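Local structure of DUF3822 family protein (Bacteroides thetaiotaomicron VPI-5482, 3HRG) at residues F78-L83 with N115-I120; M108-K113 with R139-S144. The protein is of unknown function but adopts an actin-like ATPase fold, so a nucleotide-dependent role is possible though not established. All coordinates share one frame; numbering follows the deposited sequence.

Contact 1. Residues F78-L83 with N115-I120; sequences FTMIPL and NNVVII
Thr79 and Ile120, and two residues further along Ile81 and Val118, form the hydrogen-bonded pairs of an antiparallel strand pair, each bonded in both directions. Thr79 N gives to Ile120 O at 2.8 Å, and Ile120 N returns to Thr79 O almost straight (172°). Beyond the strand, Leu83 N reaches Asn116 O at 2.9 Å, coming in from above the carbonyl plane, where the chain turns through a G1 bulge at Asn116 and Val117, both opposite Leu112.

The apolar contacts alternate between faces. On one, CB of selenomethionine Met80 already lies 3.8 Å from Ile119 CD1; with CG anti to the backbone N (chi1 -177°), the bent chain brings SE to 3.9 Å from Val117 CG1. On the other, Ile81 and Val118 lie side by side, with Ile81 CG2, in the conformer described, 3.9 Å from Val118 CB. Past the strand end, the Leu83 side chain crosses that of Val118 at about a right angle, CD1 3.8 Å from Val118 CG2.

Thr79 OG1 is bonded to His99. Phe86 covers the face of Ile81, Val118 and Ile120; the Met80 and Ile119 face packs on strand 181-189 and helix 144-154, and strand 105-112 continues the sheet beyond 117-124.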
loop_
_atom_site.group_PDB
_atom_site.type_symbol
_atom_site.label_atom_id
_atom_site.label_comp_id
_atom_site.label_asym_id
_atom_site.label_seq_id
_atom_site.Cartn_x
_atom_site.Cartn_y
_atom_site.Cartn_z
ATOM N N PHE A 78 -1.130 -8.232 5.993
ATOM C CA PHE A 78 -2.166 -7.363 6.544
ATOM C C PHE A 78 -3.479 -8.108 6.471
ATOM O O PHE A 78 -3.655 -9.041 5.668
ATOM C CB PHE A 78 -2.316 -5.992 5.840
ATOM C CG PHE A 78 -2.841 -6.078 4.419
ATOM C CD1 PHE A 78 -4.207 -6.082 4.148
ATOM C CD2 PHE A 78 -1.965 -6.196 3.379
ATOM C CE1 PHE A 78 -4.668 -6.154 2.855
ATOM C CE2 PHE A 78 -2.417 -6.272 2.074
ATOM C CZ PHE A 78 -3.786 -6.278 1.816
ATOM N N THR A 79 -4.395 -7.690 7.336
ATOM C CA THR A 79 -5.719 -8.260 7.426
ATOM C C THR A 79 -6.742 -7.146 7.652
ATOM O O THR A 79 -6.543 -6.275 8.502
ATOM C CB THR A 79 -5.803 -9.214 8.605
ATOM O OG1 THR A 79 -5.020 -10.374 8.337
ATOM C CG2 THR A 79 -7.277 -9.629 8.863
HETATM N N MSE A 80 -7.827 -7.168 6.890
HETATM C CA MSE A 80 -8.873 -6.170 7.037
HETATM C C MSE A 80 -10.003 -6.716 7.881
HETATM O O MSE A 80 -10.402 -7.858 7.692
HETATM C CB MSE A 80 -9.402 -5.747 5.666
HETATM C CG MSE A 80 -10.470 -4.646 5.698
HETATM SE SE MSE A 80 -12.285 -5.229 5.975
HETATM C CE MSE A 80 -12.593 -6.162 4.294
ATOM N N ILE A 81 -10.499 -5.890 8.812
ATOM C CA ILE A 81 -11.655 -6.277 9.617
ATOM C C ILE A 81 -12.610 -5.070 9.707
ATOM O O ILE A 81 -12.185 -3.918 9.833
ATOM C CB ILE A 81 -11.277 -6.828 11.020
ATOM C CG1 ILE A 81 -12.490 -7.508 11.680
ATOM C CG2 ILE A 81 -10.681 -5.748 11.887
ATOM C CD1 ILE A 81 -12.207 -7.918 13.099
ATOM N N PRO A 82 -13.924 -5.326 9.558
ATOM C CA PRO A 82 -14.820 -4.185 9.648
ATOM C C PRO A 82 -14.697 -3.567 11.032
ATOM O O PRO A 82 -14.463 -4.294 11.992
ATOM C CB PRO A 82 -16.205 -4.804 9.450
ATOM C CG PRO A 82 -15.963 -6.005 8.658
ATOM C CD PRO A 82 -14.605 -6.498 8.966
ATOM N N LEU A 83 -14.843 -2.253 11.131
ATOM C CA LEU A 83 -14.695 -1.541 12.416
ATOM C C LEU A 83 -15.633 -2.074 13.488
ATOM O O LEU A 83 -15.231 -2.259 14.648
ATOM C CB LEU A 83 -14.894 -0.028 12.230
ATOM C CG LEU A 83 -14.771 0.868 13.475
ATOM C CD1 LEU A 83 -13.393 0.754 14.098
ATOM C CD2 LEU A 83 -15.054 2.322 13.133
ATOM N N ASN A 115 -14.242 4.899 6.257
ATOM C CA ASN A 115 -14.583 3.649 5.540
ATOM C C ASN A 115 -15.095 2.513 6.422
ATOM O O ASN A 115 -15.364 1.420 5.927
ATOM C CB ASN A 115 -13.356 3.170 4.772
ATOM C CG ASN A 115 -12.847 4.214 3.805
ATOM O OD1 ASN A 115 -11.897 4.935 4.107
ATOM N ND2 ASN A 115 -13.530 4.372 2.696
ATOM N N ASN A 116 -15.194 2.745 7.729
ATOM C CA ASN A 116 -15.639 1.716 8.680
ATOM C C ASN A 116 -14.859 0.400 8.629
ATOM O O ASN A 116 -15.431 -0.705 8.734
ATOM C CB ASN A 116 -17.147 1.493 8.545
ATOM C CG ASN A 116 -17.921 2.682 9.025
ATOM O OD1 ASN A 116 -17.883 3.011 10.218
ATOM N ND2 ASN A 116 -18.644 3.332 8.124
ATOM N N VAL A 117 -13.545 0.513 8.465
ATOM C CA VAL A 117 -12.716 -0.665 8.490
ATOM C C VAL A 117 -11.415 -0.410 9.229
ATOM O O VAL A 117 -11.012 0.757 9.474
ATOM C CB VAL A 117 -12.357 -1.206 7.080
ATOM C CG1 VAL A 117 -13.600 -1.523 6.216
ATOM C CG2 VAL A 117 -11.461 -0.246 6.351
ATOM N N VAL A 118 -10.769 -1.510 9.590
ATOM C CA VAL A 118 -9.459 -1.478 10.246
ATOM C C VAL A 118 -8.537 -2.367 9.497
ATOM O O VAL A 118 -8.935 -3.440 9.077
ATOM C CB VAL A 118 -9.568 -1.977 11.690
ATOM C CG1 VAL A 118 -8.155 -2.037 12.395
ATOM C CG2 VAL A 118 -10.529 -1.121 12.447
ATOM N N ILE A 119 -7.291 -1.933 9.323
ATOM C CA ILE A 119 -6.264 -2.722 8.689
ATOM C C ILE A 119 -5.241 -3.043 9.793
ATOM O O ILE A 119 -4.675 -2.117 10.394
ATOM C CB ILE A 119 -5.546 -1.960 7.565
ATOM C CG1 ILE A 119 -6.532 -1.593 6.434
ATOM C CG2 ILE A 119 -4.337 -2.805 7.008
ATOM C CD1 ILE A 119 -7.070 -2.792 5.677
ATOM N N ILE A 120 -5.077 -4.343 10.081
ATOM C CA ILE A 120 -4.129 -4.875 11.053
ATOM C C ILE A 120 -2.945 -5.331 10.208
ATOM O O ILE A 120 -3.145 -6.009 9.208
ATOM C CB ILE A 120 -4.706 -6.027 11.866
ATOM C CG1 ILE A 120 -6.054 -5.660 12.508
ATOM C CG2 ILE A 120 -3.703 -6.434 12.925
ATOM C CD1 ILE A 120 -6.843 -6.898 13.112
#

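Contact 2. Residues M108-K113 with R139-S144; sequences MYNILK and RFYSQS
Asn110 turns its carboxamide toward the backbone of 140-142 and grips it with both ends. ND2 donates to Phe140 O at 3.0 Å, with that oxygen nearly in the amide plane, while OD1 accepts from Ser142 N at 3.1 Å, the donor lying in the carbonyl plane. Both bonds are fairly straight. With CG anti to its own carbonyl carbon (chi1 -58°), the amide reaches across to this backbone and imitates a strand neighbour, taking the C=O of Phe140 and the N-H of Ser142, the residues flanking Tyr141. OD1 is also hydrogen-bonded to Thr145 OG1; the Ser142 N-H and Phe140 C=O set which end of the amide is oxygen.

Strand 139-142 is an edge strand of a five-stranded sheet with the 3-2-1-4-5 order seen in actin-like ATPases. Its other edge is bonded to strand 68-73, and strand 105-112 passes this one at 82°, too steeply for ordinary strand pairing. Replacing Asn110 with a leucine would probably leave Phe140 O and Ser142 N without these mates, and Thr145 without its amide partner.

Tyr141 CD1 sits 3.7 Å from Asn110 OD1, and the ring and amide planes are 46° apart. Selenomethionine Met108, in the conformer described, makes a Met-aromatic contact with Phe140: SE is 3.6 Å from Phe140 CB and 4.7 Å from the ring centroid, meeting the ring obliquely. The same ring meets Tyr128, and Met108 also touches Phe121 of strand 117-124.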
loop_
_atom_site.group_PDB
_atom_site.type_symbol
_atom_site.label_atom_id
_atom_site.label_comp_id
_atom_site.label_asym_id
_atom_site.label_seq_id
_atom_site.Cartn_x
_atom_site.Cartn_y
_atom_site.Cartn_z
HETATM N N MSE A 108 0.568 -3.933 14.273
HETATM C CA MSE A 108 0.017 -2.594 14.424
HETATM C C MSE A 108 -1.316 -2.555 13.701
HETATM O O MSE A 108 -1.680 -3.521 13.049
HETATM C CB MSE A 108 0.924 -1.589 13.748
HETATM C CG MSE A 108 2.389 -1.790 14.021
HETATM SE SE MSE A 108 3.395 -0.291 13.392
HETATM C CE MSE A 108 2.743 1.008 14.720
ATOM N N TYR A 109 -2.038 -1.455 13.828
ATOM C CA TYR A 109 -3.282 -1.307 13.100
ATOM C C TYR A 109 -3.619 0.160 12.813
ATOM O O TYR A 109 -3.230 1.042 13.562
ATOM C CB TYR A 109 -4.449 -1.971 13.829
ATOM C CG TYR A 109 -4.838 -1.337 15.108
ATOM C CD1 TYR A 109 -5.768 -0.302 15.134
ATOM C CD2 TYR A 109 -4.281 -1.742 16.313
ATOM C CE1 TYR A 109 -6.131 0.314 16.335
ATOM C CE2 TYR A 109 -4.660 -1.162 17.502
ATOM C CZ TYR A 109 -5.579 -0.123 17.498
ATOM O OH TYR A 109 -5.954 0.475 18.681
ATOM N N ASN A 110 -4.329 0.373 11.708
ATOM C CA ASN A 110 -4.861 1.651 11.323
ATOM C C ASN A 110 -6.386 1.585 11.246
ATOM O O ASN A 110 -6.928 0.721 10.565
ATOM C CB ASN A 110 -4.435 2.037 9.930
ATOM C CG ASN A 110 -2.929 2.105 9.743
ATOM O OD1 ASN A 110 -2.449 1.705 8.683
ATOM N ND2 ASN A 110 -2.186 2.612 10.731
ATOM N N ILE A 111 -7.055 2.531 11.889
ATOM C CA ILE A 111 -8.478 2.649 11.804
ATOM C C ILE A 111 -8.830 3.632 10.665
ATOM O O ILE A 111 -8.346 4.769 10.644
ATOM C CB ILE A 111 -9.085 3.171 13.112
ATOM C CG1 ILE A 111 -8.798 2.186 14.236
ATOM C CG2 ILE A 111 -10.640 3.362 12.956
ATOM C CD1 ILE A 111 -9.166 2.698 15.645
ATOM N N LEU A 112 -9.653 3.181 9.734
ATOM C CA LEU A 112 -10.131 4.011 8.637
ATOM C C LEU A 112 -11.563 4.368 9.024
ATOM O O LEU A 112 -12.499 3.681 8.636
ATOM C CB LEU A 112 -10.046 3.278 7.307
ATOM C CG LEU A 112 -8.672 2.934 6.719
ATOM C CD1 LEU A 112 -7.799 1.952 7.551
ATOM C CD2 LEU A 112 -8.869 2.409 5.284
ATOM N N LYS A 113 -11.721 5.431 9.821
ATOM C CA LYS A 113 -13.065 5.826 10.350
ATOM C C LYS A 113 -14.119 6.081 9.266
ATOM O O LYS A 113 -15.225 5.528 9.328
ATOM C CB LYS A 113 -12.952 7.058 11.268
ATOM C CG LYS A 113 -14.263 7.449 11.946
ATOM N N ARG A 139 4.246 8.256 12.069
ATOM C CA ARG A 139 2.977 7.568 11.981
ATOM C C ARG A 139 3.220 6.392 11.046
ATOM O O ARG A 139 3.736 6.568 9.926
ATOM C CB ARG A 139 1.873 8.483 11.482
ATOM C CG ARG A 139 1.740 9.731 12.342
ATOM C CD ARG A 139 0.485 10.528 12.042
ATOM N NE ARG A 139 0.190 10.610 10.623
ATOM C CZ ARG A 139 -0.759 11.383 10.105
ATOM N NH1 ARG A 139 -1.459 12.192 10.898
ATOM N NH2 ARG A 139 -0.980 11.362 8.794
ATOM N N PHE A 140 2.856 5.192 11.502
ATOM C CA PHE A 140 3.046 3.953 10.697
ATOM C C PHE A 140 1.755 3.476 10.051
ATOM O O PHE A 140 0.732 3.365 10.738
ATOM C CB PHE A 140 3.566 2.835 11.561
ATOM C CG PHE A 140 4.966 3.058 12.056
ATOM C CD1 PHE A 140 5.190 3.853 13.148
ATOM C CD2 PHE A 140 6.046 2.476 11.388
ATOM C CE1 PHE A 140 6.483 4.088 13.601
ATOM C CE2 PHE A 140 7.349 2.710 11.828
ATOM C CZ PHE A 140 7.553 3.481 12.938
ATOM N N TYR A 141 1.821 3.186 8.749
ATOM C CA TYR A 141 0.660 2.707 8.013
ATOM C C TYR A 141 0.960 1.515 7.184
ATOM O O TYR A 141 2.070 1.337 6.730
ATOM C CB TYR A 141 0.186 3.745 6.998
ATOM C CG TYR A 141 -0.221 5.060 7.606
ATOM C CD1 TYR A 141 -1.535 5.282 8.026
ATOM C CD2 TYR A 141 0.699 6.080 7.749
ATOM C CE1 TYR A 141 -1.910 6.473 8.593
ATOM C CE2 TYR A 141 0.343 7.280 8.319
ATOM C CZ TYR A 141 -0.962 7.473 8.735
ATOM O OH TYR A 141 -1.271 8.666 9.272
ATOM N N SER A 142 -0.058 0.691 7.003
ATOM C CA SER A 142 -0.021 -0.348 6.024
ATOM C C SER A 142 -0.207 0.421 4.736
ATOM O O SER A 142 -0.942 1.430 4.717
ATOM C CB SER A 142 -1.235 -1.290 6.175
ATOM O OG SER A 142 -1.379 -2.190 5.067
ATOM N N GLN A 143 0.425 -0.009 3.652
ATOM C CA GLN A 143 0.224 0.638 2.344
ATOM C C GLN A 143 -1.267 0.539 1.952
ATOM O O GLN A 143 -1.802 1.441 1.289
ATOM C CB GLN A 143 1.124 0.024 1.282
ATOM C CG GLN A 143 0.920 0.598 -0.100
ATOM C CD GLN A 143 1.657 -0.110 -1.166
ATOM O OE1 GLN A 143 1.609 -1.336 -1.248
ATOM N NE2 GLN A 143 2.283 0.656 -2.071
ATOM N N SER A 144 -1.932 -0.537 2.385
ATOM C CA SER A 144 -3.353 -0.724 2.136
ATOM C C SER A 144 -4.264 0.386 2.700
ATOM O O SER A 144 -5.326 0.656 2.127
ATOM C CB SER A 144 -3.803 -2.057 2.671
ATOM O OG SER A 144 -3.215 -3.132 1.949
#

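Overall arrangement
Both contacts are partly buried, contact 2 lying deeper, its centre about 10 Å from the centre of the chain, that of contact 1 about 14 Å. Contact 1 joins neighbours within the three-stranded antiparallel sheet, so its polar bonds run from backbone to backbone and side chains add apolar packing on both faces. Contact 2 ties one outer strand of that sheet, 105-112, to the edge of a different sheet; there the two hydrogen bonds run from a side-chain amide to backbone, and no backbone-to-backbone bond joins the two segments. Strands 105-112 and 117-124 connect the two directly: probable backbone bonds run from Leu112 N to Val117 O and from Asn110 N to Ile119 O, while Phe78 packs on Ser144.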